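Local coordinates for protein 3-oxo-tetronate kinase (Haemophilus influenzae, PDB 1YZY) that catalyses the ATP-dependent phosphorylation of 3-oxo-tetronate to 3-oxo-tetronate 4-phosphate, at residues A[266-272]-A[302-307]; A[287-291]-A[337-342]. All coordinates share one frame; numbering follows the deposited sequence.

Contact 1: A[266-272]-A[302-307]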
loop_
_atom_site.group_PDB
_atom_site.type_symbol
_atom_site.label_atom_id
_atom_site.label_comp_id
_atom_site.label_asym_id
_atom_site.label_seq_id
_atom_site.Cartn_x
_atom_site.Cartn_y
_atom_site.Cartn_z
ATOM N N TYR A 266 8.387 19.854 -15.628
ATOM C CA TYR A 266 7.691 20.760 -14.724
ATOM C C TYR A 266 8.382 22.115 -14.512
ATOM O O TYR A 266 7.714 23.129 -14.338
ATOM C CB TYR A 266 7.453 20.076 -13.376
ATOM C CG TYR A 266 6.508 20.837 -12.474
ATOM C CD1 TYR A 266 5.211 21.133 -12.890
ATOM C CD2 TYR A 266 6.911 21.272 -11.205
ATOM C CE1 TYR A 266 4.342 21.840 -12.074
ATOM C CE2 TYR A 266 6.045 21.982 -10.380
ATOM C CZ TYR A 266 4.768 22.259 -10.825
ATOM O OH TYR A 266 3.905 22.954 -10.034
ATOM N N ARG A 267 9.712 22.132 -14.489
ATOM C CA ARG A 267 10.445 23.380 -14.292
ATOM C C ARG A 267 10.117 24.358 -15.421
ATOM O O ARG A 267 10.444 25.546 -15.367
ATOM C CB ARG A 267 11.948 23.116 -14.255
ATOM C CG ARG A 267 12.510 22.652 -15.575
ATOM C CD ARG A 267 13.986 22.949 -15.664
ATOM N NE ARG A 267 14.756 22.199 -14.681
ATOM C CZ ARG A 267 16.063 22.342 -14.500
ATOM N NH1 ARG A 267 16.745 23.214 -15.230
ATOM N NH2 ARG A 267 16.695 21.592 -13.607
ATOM N N GLU A 268 9.512 23.820 -16.468
ATOM C CA GLU A 268 9.102 24.579 -17.635
ATOM C C GLU A 268 7.764 25.266 -17.338
ATOM O O GLU A 268 7.453 26.314 -17.907
ATOM C CB GLU A 268 8.954 23.602 -18.809
ATOM C CG GLU A 268 8.397 24.175 -20.099
ATOM C CD GLU A 268 7.880 23.089 -21.037
ATOM O OE1 GLU A 268 8.585 22.075 -21.235
ATOM O OE2 GLU A 268 6.760 23.246 -21.567
ATOM N N LYS A 269 6.991 24.674 -16.431
ATOM C CA LYS A 269 5.671 25.180 -16.061
ATOM C C LYS A 269 5.551 25.990 -14.762
ATOM O O LYS A 269 4.578 26.739 -14.598
ATOM C CB LYS A 269 4.670 24.013 -15.984
ATOM C CG LYS A 269 4.423 23.254 -17.284
ATOM C CD LYS A 269 3.708 24.118 -18.311
ATOM C CE LYS A 269 3.252 23.294 -19.504
ATOM N NZ LYS A 269 4.374 22.578 -20.166
ATOM N N ALA A 270 6.503 25.851 -13.838
ATOM C CA ALA A 270 6.392 26.555 -12.555
ATOM C C ALA A 270 7.693 27.017 -11.880
ATOM O O ALA A 270 8.795 26.651 -12.300
ATOM C CB ALA A 270 5.576 25.684 -11.582
ATOM N N PRO A 271 7.577 27.856 -10.828
ATOM C CA PRO A 271 8.756 28.351 -10.105
ATOM C C PRO A 271 9.567 27.161 -9.603
ATOM O O PRO A 271 9.021 26.262 -8.972
ATOM C CB PRO A 271 8.137 29.105 -8.929
ATOM C CG PRO A 271 6.852 29.593 -9.483
ATOM C CD PRO A 271 6.344 28.390 -10.222
ATOM N N HIS A 272 10.862 27.161 -9.864
ATOM C CA HIS A 272 11.695 26.053 -9.443
ATOM C C HIS A 272 13.001 26.521 -8.831
ATOM O O HIS A 272 13.679 27.405 -9.358
ATOM C CB HIS A 272 11.969 25.136 -10.630
ATOM C CG HIS A 272 12.404 25.868 -11.861
ATOM N ND1 HIS A 272 11.522 26.567 -12.656
ATOM C CD2 HIS A 272 13.624 26.024 -12.425
ATOM C CE1 HIS A 272 12.180 27.123 -13.658
ATOM N NE2 HIS A 272 13.458 26.809 -13.543
ATOM N N PHE A 302 0.960 27.295 -10.938
ATOM C CA PHE A 302 1.405 25.992 -10.458
ATOM C C PHE A 302 2.331 26.125 -9.249
ATOM O O PHE A 302 3.166 27.033 -9.184
ATOM C CB PHE A 302 2.080 25.204 -11.585
ATOM C CG PHE A 302 1.113 24.670 -12.615
ATOM C CD1 PHE A 302 0.002 23.915 -12.222
ATOM C CD2 PHE A 302 1.305 24.926 -13.975
ATOM C CE1 PHE A 302 -0.902 23.425 -13.165
ATOM C CE2 PHE A 302 0.405 24.440 -14.928
ATOM C CZ PHE A 302 -0.699 23.689 -14.522
ATOM N N ALA A 303 2.137 25.243 -8.274
ATOM C CA ALA A 303 2.922 25.232 -7.046
ATOM C C ALA A 303 4.427 25.296 -7.287
ATOM O O ALA A 303 4.942 24.716 -8.248
ATOM C CB ALA A 303 2.582 24.011 -6.236
ATOM N N PRO A 304 5.151 26.036 -6.430
ATOM C CA PRO A 304 6.602 26.157 -6.579
ATOM C C PRO A 304 7.303 24.840 -6.225
ATOM O O PRO A 304 6.872 24.109 -5.339
ATOM C CB PRO A 304 6.942 27.282 -5.605
ATOM C CG PRO A 304 5.963 27.082 -4.521
ATOM C CD PRO A 304 4.678 26.822 -5.278
ATOM N N MET A 305 8.398 24.550 -6.908
ATOM C CA MET A 305 9.114 23.313 -6.660
ATOM C C MET A 305 10.590 23.497 -6.293
ATOM O O MET A 305 11.402 24.130 -6.977
ATOM C CB MET A 305 9.083 22.439 -7.925
ATOM C CG MET A 305 10.133 21.328 -7.954
ATOM S SD MET A 305 10.004 20.229 -9.369
ATOM C CE MET A 305 10.655 21.236 -10.708
ATOM N N VAL A 306 10.908 22.894 -5.149
ATOM C CA VAL A 306 12.226 22.783 -4.539
ATOM C C VAL A 306 12.671 21.352 -4.826
ATOM O O VAL A 306 12.037 20.403 -4.359
ATOM C CB VAL A 306 12.267 23.019 -3.024
ATOM C CG1 VAL A 306 13.704 23.074 -2.565
ATOM C CG2 VAL A 306 11.554 24.298 -2.661
ATOM N N TYR A 307 13.760 21.187 -5.567
ATOM C CA TYR A 307 14.202 19.849 -5.930
ATOM C C TYR A 307 15.682 19.528 -5.812
ATOM O O TYR A 307 16.539 20.375 -6.053
ATOM C CB TYR A 307 13.750 19.536 -7.362
ATOM C CG TYR A 307 14.380 20.416 -8.425
ATOM C CD1 TYR A 307 15.417 19.939 -9.228
ATOM C CD2 TYR A 307 13.947 21.735 -8.617
ATOM C CE1 TYR A 307 16.008 20.750 -10.186
ATOM C CE2 TYR A 307 14.527 22.548 -9.570
ATOM C CZ TYR A 307 15.558 22.053 -10.350
ATOM O OH TYR A 307 16.159 22.872 -11.277
#

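Contact 2: A[287-291]-A[337-342]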
loop_
_atom_site.group_PDB
_atom_site.type_symbol
_atom_site.label_atom_id
_atom_site.label_comp_id
_atom_site.label_asym_id
_atom_site.label_seq_id
_atom_site.Cartn_x
_atom_site.Cartn_y
_atom_site.Cartn_z
ATOM N N ILE A 287 17.712 26.837 4.928
ATOM C CA ILE A 287 16.325 26.476 5.147
ATOM C C ILE A 287 15.456 27.730 5.197
ATOM O O ILE A 287 14.324 27.725 4.713
ATOM C CB ILE A 287 16.184 25.622 6.427
ATOM C CG1 ILE A 287 16.897 24.276 6.211
ATOM C CG2 ILE A 287 14.712 25.420 6.788
ATOM C CD1 ILE A 287 17.044 23.429 7.450
ATOM N N GLU A 288 15.987 28.805 5.770
ATOM C CA GLU A 288 15.234 30.052 5.856
ATOM C C GLU A 288 15.094 30.695 4.484
ATOM O O GLU A 288 14.073 31.304 4.182
ATOM C CB GLU A 288 15.897 31.034 6.824
ATOM C CG GLU A 288 15.059 32.295 7.116
ATOM C CD GLU A 288 13.770 32.009 7.885
ATOM O OE1 GLU A 288 13.719 31.006 8.637
ATOM O OE2 GLU A 288 12.810 32.800 7.755
ATOM N N GLN A 289 16.131 30.576 3.662
ATOM C CA GLN A 289 16.100 31.145 2.322
ATOM C C GLN A 289 15.046 30.424 1.477
ATOM O O GLN A 289 14.241 31.064 0.804
ATOM C CB GLN A 289 17.471 31.027 1.655
ATOM C CG GLN A 289 17.572 31.793 0.346
ATOM C CD GLN A 289 18.700 31.308 -0.541
ATOM O OE1 GLN A 289 19.695 30.766 -0.063
ATOM N NE2 GLN A 289 18.551 31.507 -1.846
ATOM N N LEU A 290 15.087 29.094 1.496
ATOM C CA LEU A 290 14.144 28.263 0.749
ATOM C C LEU A 290 12.708 28.512 1.191
ATOM O O LEU A 290 11.792 28.483 0.367
ATOM C CB LEU A 290 14.462 26.778 0.943
ATOM C CG LEU A 290 15.781 26.199 0.441
ATOM C CD1 LEU A 290 15.924 24.792 0.957
ATOM C CD2 LEU A 290 15.826 26.220 -1.067
ATOM N N TYR A 291 12.508 28.666 2.498
ATOM C CA TYR A 291 11.180 28.917 3.059
ATOM C C TYR A 291 10.589 30.210 2.513
ATOM O O TYR A 291 9.426 30.249 2.097
ATOM C CB TYR A 291 11.258 28.993 4.589
ATOM C CG TYR A 291 10.008 29.531 5.255
ATOM C CD1 TYR A 291 8.883 28.724 5.436
ATOM C CD2 TYR A 291 9.953 30.843 5.722
ATOM C CE1 TYR A 291 7.743 29.211 6.068
ATOM C CE2 TYR A 291 8.814 31.338 6.354
ATOM C CZ TYR A 291 7.718 30.518 6.527
ATOM O OH TYR A 291 6.609 30.990 7.187
ATOM N N LYS A 337 12.822 19.950 7.443
ATOM C CA LYS A 337 12.693 21.204 8.175
ATOM C C LYS A 337 11.915 22.275 7.410
ATOM O O LYS A 337 11.262 23.131 8.023
ATOM C CB LYS A 337 14.064 21.706 8.637
ATOM C CG LYS A 337 14.582 20.952 9.853
ATOM C CD LYS A 337 15.960 21.425 10.287
ATOM C CE LYS A 337 16.482 20.577 11.448
ATOM N NZ LYS A 337 17.914 20.844 11.769
ATOM N N LEU A 338 11.971 22.211 6.080
ATOM C CA LEU A 338 11.250 23.151 5.241
ATOM C C LEU A 338 9.774 22.807 5.278
ATOM O O LEU A 338 8.926 23.687 5.422
ATOM C CB LEU A 338 11.766 23.080 3.807
ATOM C CG LEU A 338 11.078 23.914 2.716
ATOM C CD1 LEU A 338 11.089 25.398 3.056
ATOM C CD2 LEU A 338 11.778 23.669 1.388
ATOM N N ALA A 339 9.468 21.519 5.152
ATOM C CA ALA A 339 8.087 21.049 5.163
ATOM C C ALA A 339 7.394 21.392 6.467
ATOM O O ALA A 339 6.188 21.640 6.491
ATOM C CB ALA A 339 8.038 19.561 4.927
ATOM N N ALA A 340 8.143 21.339 7.562
ATOM C CA ALA A 340 7.591 21.663 8.874
ATOM C C ALA A 340 7.287 23.157 8.982
ATOM O O ALA A 340 6.283 23.549 9.580
ATOM C CB ALA A 340 8.548 21.242 9.967
ATOM N N LYS A 341 8.166 23.982 8.419
ATOM C CA LYS A 341 7.985 25.433 8.441
ATOM C C LYS A 341 6.826 25.847 7.546
ATOM O O LYS A 341 6.041 26.724 7.908
ATOM C CB LYS A 341 9.267 26.153 8.005
ATOM C CG LYS A 341 10.451 25.938 8.949
ATOM C CD LYS A 341 11.660 26.788 8.574
ATOM C CE LYS A 341 11.759 28.066 9.410
ATOM N NZ LYS A 341 10.628 29.022 9.204
ATOM N N LEU A 342 6.726 25.216 6.377
ATOM C CA LEU A 342 5.656 25.515 5.430
ATOM C C LEU A 342 4.293 25.141 5.992
ATOM O O LEU A 342 3.313 25.843 5.747
ATOM C CB LEU A 342 5.887 24.799 4.096
ATOM C CG LEU A 342 7.139 25.184 3.307
ATOM C CD1 LEU A 342 7.320 24.250 2.135
ATOM C CD2 LEU A 342 7.051 26.628 2.840
HETATM O O HOH W 1 10.550 32.035 9.870
HETATM O O HOH W 2 6.416 29.069 9.711
#

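Contact 1: A[266-272]-A[302-307]
A parallel strand pairing starts here, His-272 beside Met-305, flanked by the packing of the turn 266-271 on the lead-in 302-304; in the nucleotide-binding C-terminal domain, strand 272-274 lies at the sheet edge and 305-307 next to it. The bridged CA atoms of His-272 and Met-305 are 4.7 Å apart. The bond that sets this register runs from Met-305 N to Pro-271 O, 2.8 Å long and nearly straight at 169°. The CA-H of His-272 adds a contact to Met-305 O at 3.1 Å. Ahead of the bridge, the Tyr-266 ring lies along the incoming 302-305 backbone. Its OH stands 2.7 Å from Ala-303 O, which lies near the ring plane, and also has a weak hydrogen bond with Gln-409 OE1. Met-305 approaches the same ring in a Met-aromatic contact, with SD at the ring edge 3.7 Å from Tyr-266 CD2. Its side chain runs out past the ring, CG anti to the backbone N (chi1 162°), before a bend at chi3 brings CE back beside CD2. Beside the tyrosine hydroxyl, Ala-270 CB meets Phe-302 CB at 3.5 Å, while the edge of the phenyl ring faces Lys-269 O. The turn is braced from within: His-272 ND1 donates to Ala-270 O with an N-H...O angle of 175°, in the carbonyl and imidazole planes, and Arg-267 CB sits over the centre of one imidazole face. Helix 404-410 touches Tyr-266 and Phe-302 through Glu-406, and Trp-293 of helix 286-295 packs on Pro-271 and Pro-304. Strand 305-307 itself lies between strands 272-274 and 248-252, with Val-306 hydrogen-bonded to Val-250 and Ser-252.

Contact 2: A[287-291]-A[337-342]
Helices 287-291 and 337-342 run in broadly the same direction, their short axes crossing at -48° with a closest approach of 9.7 Å, and Ile-287 and Leu-338 give the nearest CA pair, 6.1 Å apart. This is helix-helix packing within the nucleotide-binding C-terminal domain, apolar on its inner side and bordered by a cation-pi pair. Leu-338 supplies the inner wedge: with CG anti to the backbone N (chi1 175°), it reaches across so that CD1 rests on Tyr-291 CA at 3.5 Å, while CD2 meets Leu-290 CB. Inward of this wedge lie Leu-251 of strand 248-252, against Leu-338, and Phe-273 of strand 272-274, against Leu-290. At the N-terminal end of 287-291, Ile-287 crosses two lysine chains obliquely. Its CD1 touches CD of Lys-337 at 3.6 Å and its CG2 meets CD of Lys-341, so the aliphatic parts of both lysines join the apolar surface. Tyr-291 then lies against helix 337-342, with CD1 near Leu-342 CD2 and Lys-341 CB. Bends at chi3 and chi4 turn the end of Lys-341 back over this ring. Lys-341 NZ stands 3.9 Å from the centroid of the Tyr-291 ring and 6° off the normal, a nearly centred cation-pi contact. Glu-288 crosses the lysine at about a right angle and adds a long ion pair, Glu-288 OE1 to Lys-341 NZ 3.7 Å. The other carboxylate oxygen, OE2, is held by Gln-292 and also accepts from a water that in turn accepts from Lys-341 NZ, linking the charges indirectly. A second water joins the helices beyond the ring: it donates to Lys-341 O at 3.0 Å and is hydrogen-bonded to Tyr-291 OH.

Overall arrangement
Both contacts belong to the nucleotide-binding C-terminal domain, and their segments alternate along the chain, with helix 286-295 leading on to strand 305-307. Their centres are 16 Å apart, and Val-306 connects them: its CG1 packs on Leu-290 CD2 and its CG2 on Leu-338 CD2, each at 4.1 Å. Contact 1 is the strand pairing, and contact 2 joins two helices that pack on the Val-306 side of it. Ser-254 and Thr-357, which probably bind ATP, as in relatives, lie outside both contacts but not far away. The side chain of Tyr-307 is about 9 Å from those of Ser-254 and Thr-357, and that of Leu-338 about 9 Å from that of Thr-357.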